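Local coordinates for protein glutathione S-transferase (Vibrio parahaemolyticus, PDB 7MIQ) that probably catalyses the conjugation of reduced glutathione to electrophilic compounds, as a Gtt2-class glutathione S-transferase, at residues V101-N115 and V127-F141. Residues are numbered along the deposited sequence; the frame is centred on the assembly and turned at random.
Sequences VEFQGLYAAFQAFRN and VAAWGEESKSRVLEF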
loop_
_atom_site.group_PDB
_atom_site.type_symbol
_atom_site.label_atom_id
_atom_site.label_comp_id
_atom_site.label_asym_id
_atom_site.label_seq_id
_atom_site.Cartn_x
_atom_site.Cartn_y
_atom_site.Cartn_z
ATOM N N VAL A 101 7.523 2.576 4.056
ATOM C CA VAL A 101 8.624 1.780 3.513
ATOM C C VAL A 101 8.313 1.320 2.088
ATOM O O VAL A 101 9.192 1.315 1.217
ATOM C CB VAL A 101 8.936 0.587 4.441
ATOM C CG1 VAL A 101 9.888 -0.390 3.764
ATOM C CG2 VAL A 101 9.532 1.071 5.765
ATOM N N GLU A 102 7.066 0.925 1.826
ATOM C CA GLU A 102 6.693 0.410 0.483
ATOM C C GLU A 102 6.746 1.538 -0.558
ATOM O O GLU A 102 7.497 1.388 -1.509
ATOM C CB GLU A 102 5.333 -0.275 0.499
ATOM C CG GLU A 102 5.375 -1.678 1.050
ATOM C CD GLU A 102 3.998 -2.301 1.150
ATOM O OE1 GLU A 102 3.094 -1.658 1.718
ATOM O OE2 GLU A 102 3.838 -3.414 0.658
ATOM N N PHE A 103 6.022 2.644 -0.367
ATOM C CA PHE A 103 6.054 3.733 -1.349
ATOM C C PHE A 103 7.435 4.371 -1.447
ATOM O O PHE A 103 8.044 4.404 -2.521
ATOM C CB PHE A 103 5.030 4.818 -1.015
ATOM C CG PHE A 103 4.792 5.786 -2.139
ATOM C CD1 PHE A 103 4.034 5.413 -3.239
ATOM C CD2 PHE A 103 5.328 7.063 -2.102
ATOM C CE1 PHE A 103 3.813 6.296 -4.278
ATOM C CE2 PHE A 103 5.110 7.953 -3.139
ATOM C CZ PHE A 103 4.353 7.568 -4.229
ATOM N N GLN A 104 7.928 4.921 -0.336
ATOM C CA GLN A 104 9.144 5.723 -0.387
ATOM C C GLN A 104 10.403 4.880 -0.528
ATOM O O GLN A 104 11.451 5.416 -0.898
ATOM C CB GLN A 104 9.235 6.611 0.859
ATOM C CG GLN A 104 8.009 7.501 1.051
ATOM C CD GLN A 104 8.061 8.326 2.324
ATOM O OE1 GLN A 104 9.130 8.767 2.745
ATOM N NE2 GLN A 104 6.901 8.538 2.945
ATOM N N GLY A 105 10.327 3.579 -0.258
ATOM C CA GLY A 105 11.505 2.740 -0.346
ATOM C C GLY A 105 11.415 1.631 -1.376
ATOM O O GLY A 105 12.063 1.700 -2.425
ATOM N N LEU A 106 10.608 0.605 -1.084
ATOM C CA LEU A 106 10.587 -0.600 -1.910
ATOM C C LEU A 106 10.174 -0.291 -3.343
ATOM O O LEU A 106 10.854 -0.690 -4.295
ATOM C CB LEU A 106 9.646 -1.639 -1.299
ATOM C CG LEU A 106 9.603 -2.981 -2.028
ATOM C CD1 LEU A 106 10.994 -3.606 -2.088
ATOM C CD2 LEU A 106 8.619 -3.924 -1.354
ATOM N N TYR A 107 9.047 0.406 -3.516
ATOM C CA TYR A 107 8.558 0.698 -4.860
ATOM C C TYR A 107 9.579 1.502 -5.657
ATOM O O TYR A 107 9.807 1.229 -6.843
ATOM C CB TYR A 107 7.230 1.454 -4.780
ATOM C CG TYR A 107 6.054 0.672 -4.230
ATOM C CD1 TYR A 107 6.072 -0.717 -4.167
ATOM C CD2 TYR A 107 4.914 1.333 -3.783
ATOM C CE1 TYR A 107 4.987 -1.425 -3.665
ATOM C CE2 TYR A 107 3.828 0.638 -3.282
ATOM C CZ TYR A 107 3.868 -0.740 -3.226
ATOM O OH TYR A 107 2.784 -1.428 -2.727
ATOM N N ALA A 108 10.204 2.498 -5.026
ATOM C CA ALA A 108 11.235 3.273 -5.706
ATOM C C ALA A 108 12.448 2.416 -6.049
ATOM O O ALA A 108 13.084 2.633 -7.087
ATOM C CB ALA A 108 11.651 4.465 -4.844
ATOM N N ALA A 109 12.780 1.440 -5.198
ATOM C CA ALA A 109 13.906 0.559 -5.493
ATOM C C ALA A 109 13.595 -0.359 -6.666
ATOM O O ALA A 109 14.457 -0.598 -7.519
ATOM C CB ALA A 109 14.275 -0.258 -4.254
ATOM N N PHE A 110 12.369 -0.891 -6.716
ATOM C CA PHE A 110 11.927 -1.668 -7.871
ATOM C C PHE A 110 12.090 -0.871 -9.159
ATOM O O PHE A 110 12.673 -1.355 -10.136
ATOM C CB PHE A 110 10.464 -2.084 -7.696
ATOM C CG PHE A 110 10.271 -3.454 -7.103
ATOM C CD1 PHE A 110 10.496 -4.591 -7.862
ATOM C CD2 PHE A 110 9.828 -3.605 -5.798
ATOM C CE1 PHE A 110 10.300 -5.853 -7.328
ATOM C CE2 PHE A 110 9.635 -4.865 -5.256
ATOM C CZ PHE A 110 9.871 -5.991 -6.022
ATOM N N GLN A 111 11.575 0.361 -9.175
ATOM C CA GLN A 111 11.595 1.166 -10.393
ATOM C C GLN A 111 13.018 1.488 -10.828
ATOM O O GLN A 111 13.327 1.465 -12.025
ATOM C CB GLN A 111 10.796 2.453 -10.183
ATOM C CG GLN A 111 9.299 2.235 -10.045
ATOM C CD GLN A 111 8.685 1.623 -11.290
ATOM O OE1 GLN A 111 9.113 1.904 -12.410
ATOM N NE2 GLN A 111 7.680 0.776 -11.098
ATOM N N ALA A 112 13.899 1.799 -9.876
ATOM C CA ALA A 112 15.289 2.068 -10.228
ATOM C C ALA A 112 15.977 0.810 -10.739
ATOM O O ALA A 112 16.808 0.876 -11.653
ATOM C CB ALA A 112 16.036 2.639 -9.024
ATOM N N PHE A 113 15.634 -0.346 -10.169
ATOM C CA PHE A 113 16.269 -1.597 -10.570
ATOM C C PHE A 113 15.849 -1.999 -11.979
ATOM O O PHE A 113 16.693 -2.336 -12.817
ATOM C CB PHE A 113 15.925 -2.694 -9.562
ATOM C CG PHE A 113 16.691 -3.972 -9.762
ATOM C CD1 PHE A 113 18.070 -4.001 -9.622
ATOM C CD2 PHE A 113 16.029 -5.152 -10.068
ATOM C CE1 PHE A 113 18.777 -5.180 -9.797
ATOM C CE2 PHE A 113 16.730 -6.335 -10.244
ATOM C CZ PHE A 113 18.105 -6.349 -10.109
ATOM N N ARG A 114 14.545 -1.958 -12.263
ATOM C CA ARG A 114 14.059 -2.383 -13.571
ATOM C C ARG A 114 14.392 -1.381 -14.671
ATOM O O ARG A 114 14.405 -1.757 -15.848
ATOM C CB ARG A 114 12.547 -2.623 -13.519
ATOM C CG ARG A 114 11.710 -1.357 -13.586
ATOM C CD ARG A 114 10.239 -1.633 -13.300
ATOM N NE ARG A 114 9.706 -2.722 -14.111
ATOM C CZ ARG A 114 8.420 -3.034 -14.188
ATOM N NH1 ARG A 114 7.499 -2.341 -13.538
ATOM N NH2 ARG A 114 8.046 -4.067 -14.940
ATOM N N ASN A 115 14.663 -0.127 -14.323
ATOM C CA ASN A 115 14.984 0.886 -15.324
ATOM C C ASN A 115 16.481 1.160 -15.375
ATOM O O ASN A 115 17.026 1.870 -14.529
ATOM C CB ASN A 115 14.227 2.186 -15.043
ATOM C CG ASN A 115 12.723 2.015 -15.115
ATOM O OD1 ASN A 115 12.221 1.089 -15.751
ATOM N ND2 ASN A 115 11.996 2.915 -14.464
ATOM N N VAL A 127 13.291 6.366 -20.257
ATOM C CA VAL A 127 13.167 5.409 -19.161
ATOM C C VAL A 127 14.362 5.493 -18.222
ATOM O O VAL A 127 14.221 5.299 -17.008
ATOM C CB VAL A 127 12.994 3.981 -19.716
ATOM C CG1 VAL A 127 12.337 3.082 -18.678
ATOM C CG2 VAL A 127 12.195 4.001 -21.008
ATOM N N ALA A 128 15.548 5.784 -18.759
ATOM C CA ALA A 128 16.750 5.801 -17.931
ATOM C C ALA A 128 16.698 6.915 -16.894
ATOM O O ALA A 128 17.151 6.735 -15.758
ATOM C CB ALA A 128 17.991 5.943 -18.812
ATOM N N ALA A 129 16.147 8.074 -17.262
ATOM C CA ALA A 129 16.072 9.180 -16.314
ATOM C C ALA A 129 15.099 8.886 -15.181
ATOM O O ALA A 129 15.295 9.371 -14.060
ATOM C CB ALA A 129 15.677 10.466 -17.035
ATOM N N TRP A 130 14.049 8.104 -15.446
ATOM C CA TRP A 130 13.127 7.731 -14.380
ATOM C C TRP A 130 13.791 6.784 -13.388
ATOM O O TRP A 130 13.571 6.895 -12.176
ATOM C CB TRP A 130 11.863 7.101 -14.966
ATOM C CG TRP A 130 10.855 6.682 -13.928
ATOM C CD1 TRP A 130 10.329 5.435 -13.754
ATOM C CD2 TRP A 130 10.262 7.512 -12.916
ATOM N NE1 TRP A 130 9.443 5.436 -12.703
ATOM C CE2 TRP A 130 9.384 6.698 -12.172
ATOM C CE3 TRP A 130 10.386 8.862 -12.571
ATOM C CZ2 TRP A 130 8.636 7.190 -11.104
ATOM C CZ3 TRP A 130 9.644 9.347 -11.509
ATOM C CH2 TRP A 130 8.779 8.513 -10.789
ATOM N N GLY A 131 14.605 5.849 -13.882
ATOM C CA GLY A 131 15.356 4.991 -12.982
ATOM C C GLY A 131 16.313 5.774 -12.105
ATOM O O GLY A 131 16.459 5.483 -10.915
ATOM N N GLU A 132 16.972 6.783 -12.678
ATOM C CA GLU A 132 17.857 7.636 -11.892
ATOM C C GLU A 132 17.068 8.470 -10.891
ATOM O O GLU A 132 17.515 8.677 -9.756
ATOM C CB GLU A 132 18.674 8.540 -12.817
ATOM C CG GLU A 132 19.692 9.409 -12.096
ATOM C CD GLU A 132 20.817 8.601 -11.474
ATOM O OE1 GLU A 132 21.068 7.468 -11.938
ATOM O OE2 GLU A 132 21.449 9.098 -10.518
ATOM N N GLU A 133 15.897 8.965 -11.295
ATOM C CA GLU A 133 15.038 9.677 -10.356
ATOM C C GLU A 133 14.555 8.749 -9.249
ATOM O O GLU A 133 14.522 9.133 -8.073
ATOM C CB GLU A 133 13.855 10.302 -11.099
ATOM C CG GLU A 133 12.797 10.924 -10.202
ATOM C CD GLU A 133 13.325 12.087 -9.383
ATOM O OE1 GLU A 133 14.337 12.697 -9.789
ATOM O OE2 GLU A 133 12.723 12.390 -8.330
ATOM N N SER A 134 14.194 7.513 -9.605
ATOM C CA SER A 134 13.753 6.550 -8.604
ATOM C C SER A 134 14.877 6.209 -7.633
ATOM O O SER A 134 14.640 6.057 -6.428
ATOM C CB SER A 134 13.229 5.289 -9.288
ATOM O OG SER A 134 12.125 5.590 -10.127
ATOM N N LYS A 135 16.111 6.097 -8.134
ATOM C CA LYS A 135 17.236 5.812 -7.248
ATOM C C LYS A 135 17.477 6.960 -6.276
ATOM O O LYS A 135 17.775 6.730 -5.099
ATOM C CB LYS A 135 18.495 5.524 -8.065
ATOM C CG LYS A 135 19.710 5.187 -7.209
ATOM C CD LYS A 135 20.856 4.642 -8.045
ATOM C CE LYS A 135 22.023 4.226 -7.166
ATOM N NZ LYS A 135 23.094 3.553 -7.954
ATOM N N SER A 136 17.339 8.203 -6.748
ATOM C CA SER A 136 17.496 9.352 -5.862
ATOM C C SER A 136 16.454 9.350 -4.752
ATOM O O SER A 136 16.734 9.802 -3.636
ATOM C CB SER A 136 17.410 10.652 -6.665
ATOM O OG SER A 136 18.390 10.677 -7.690
ATOM N N ARG A 137 15.252 8.843 -5.032
ATOM C CA ARG A 137 14.238 8.755 -3.988
ATOM C C ARG A 137 14.619 7.716 -2.939
ATOM O O ARG A 137 14.369 7.916 -1.744
ATOM C CB ARG A 137 12.874 8.444 -4.607
ATOM C CG ARG A 137 12.292 9.624 -5.385
ATOM C CD ARG A 137 10.896 9.340 -5.924
ATOM N NE ARG A 137 10.016 8.770 -4.909
ATOM C CZ ARG A 137 9.394 7.605 -5.028
ATOM N NH1 ARG A 137 9.495 6.876 -6.128
ATOM N NH2 ARG A 137 8.644 7.164 -4.021
ATOM N N VAL A 138 15.235 6.610 -3.362
ATOM C CA VAL A 138 15.754 5.634 -2.405
ATOM C C VAL A 138 16.783 6.289 -1.491
ATOM O O VAL A 138 16.735 6.144 -0.264
ATOM C CB VAL A 138 16.351 4.420 -3.140
ATOM C CG1 VAL A 138 17.056 3.498 -2.151
ATOM C CG2 VAL A 138 15.271 3.667 -3.896
ATOM N N LEU A 139 17.725 7.032 -2.079
ATOM C CA LEU A 139 18.772 7.669 -1.286
ATOM C C LEU A 139 18.204 8.699 -0.320
ATOM O O LEU A 139 18.738 8.872 0.783
ATOM C CB LEU A 139 19.807 8.319 -2.208
ATOM C CG LEU A 139 20.590 7.382 -3.132
ATOM C CD1 LEU A 139 21.402 8.177 -4.147
ATOM C CD2 LEU A 139 21.498 6.477 -2.321
ATOM N N GLU A 140 17.128 9.388 -0.705
ATOM C CA GLU A 140 16.543 10.390 0.181
ATOM C C GLU A 140 15.770 9.753 1.329
ATOM O O GLU A 140 15.649 10.358 2.402
ATOM C CB GLU A 140 15.636 11.326 -0.616
ATOM C CG GLU A 140 16.386 12.239 -1.573
ATOM C CD GLU A 140 15.461 13.011 -2.492
ATOM O OE1 GLU A 140 14.240 12.745 -2.468
ATOM O OE2 GLU A 140 15.953 13.881 -3.240
ATOM N N PHE A 141 15.241 8.544 1.136
ATOM C CA PHE A 141 14.494 7.901 2.210
ATOM C C PHE A 141 15.409 7.242 3.238
ATOM O O PHE A 141 15.022 7.112 4.404
ATOM C CB PHE A 141 13.517 6.873 1.634
ATOM C CG PHE A 141 12.799 6.066 2.684
ATOM C CD1 PHE A 141 11.989 6.688 3.621
ATOM C CD2 PHE A 141 12.931 4.688 2.728
ATOM C CE1 PHE A 141 11.328 5.951 4.590
ATOM C CE2 PHE A 141 12.268 3.943 3.693
ATOM C CZ PHE A 141 11.469 4.576 4.627
HETATM O O HOH W 1 11.831 8.697 -1.154
#
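Ala108 and Ala109 meet Val138 at the apolar centre, where segments 101-114 and 127-141 run in roughly opposite directions (146°), their axes 7.5 Å apart at closest approach; they belong to the first two helices of the helical C-terminal domain of the glutathione S-transferase fold. With CG1 anti to the backbone N (chi1 172°), the CG2 branch of Val138 is the one that reaches Ala108 CB, at 3.8 Å, while Phe170 of helix 162-177 also touches this valine. Small residues let the backbones close up: the CA atoms of Ala112 and Gly131 lie 4.0 Å apart, and Gly131, having no side chain, packs its CA 3.7 Å from Asn115 CB. Ser134 suits the same seam because its small CB fits 3.5 Å from Ala108 O, while its OG turns back on its own helix, donating to Trp130 O from above the carbonyl plane; Ser134 N reaches that oxygen from the opposite face.

At the Gln104-Phe141 end, Phe141 CD2 comes 3.9 Å from Gly105 CA, and Gln104 CB sits over one ring face in a CH-pi contact. Gln104 O and Arg137 O share a water, weakly on the glutamine side. The Arg137 chain, bent at chi3 (48°), carries one guanidinium face over Ala108 CB and sends NH2 to Phe103 O in a weak bond of 3.2 Å. At the Asn115-Val127 end, Asn115 ND2 and Gln111 OE1 approach the Trp130 ring at its edge; this ring stacks on Trp130 of the second subunit. Small residues thus permit the close central approach, while Phe141, Arg137 and Asn115 supply much of the buried surface; one weak direct bond and one water bridge supplement this packing, with Ser134 OG satisfied within its own helix.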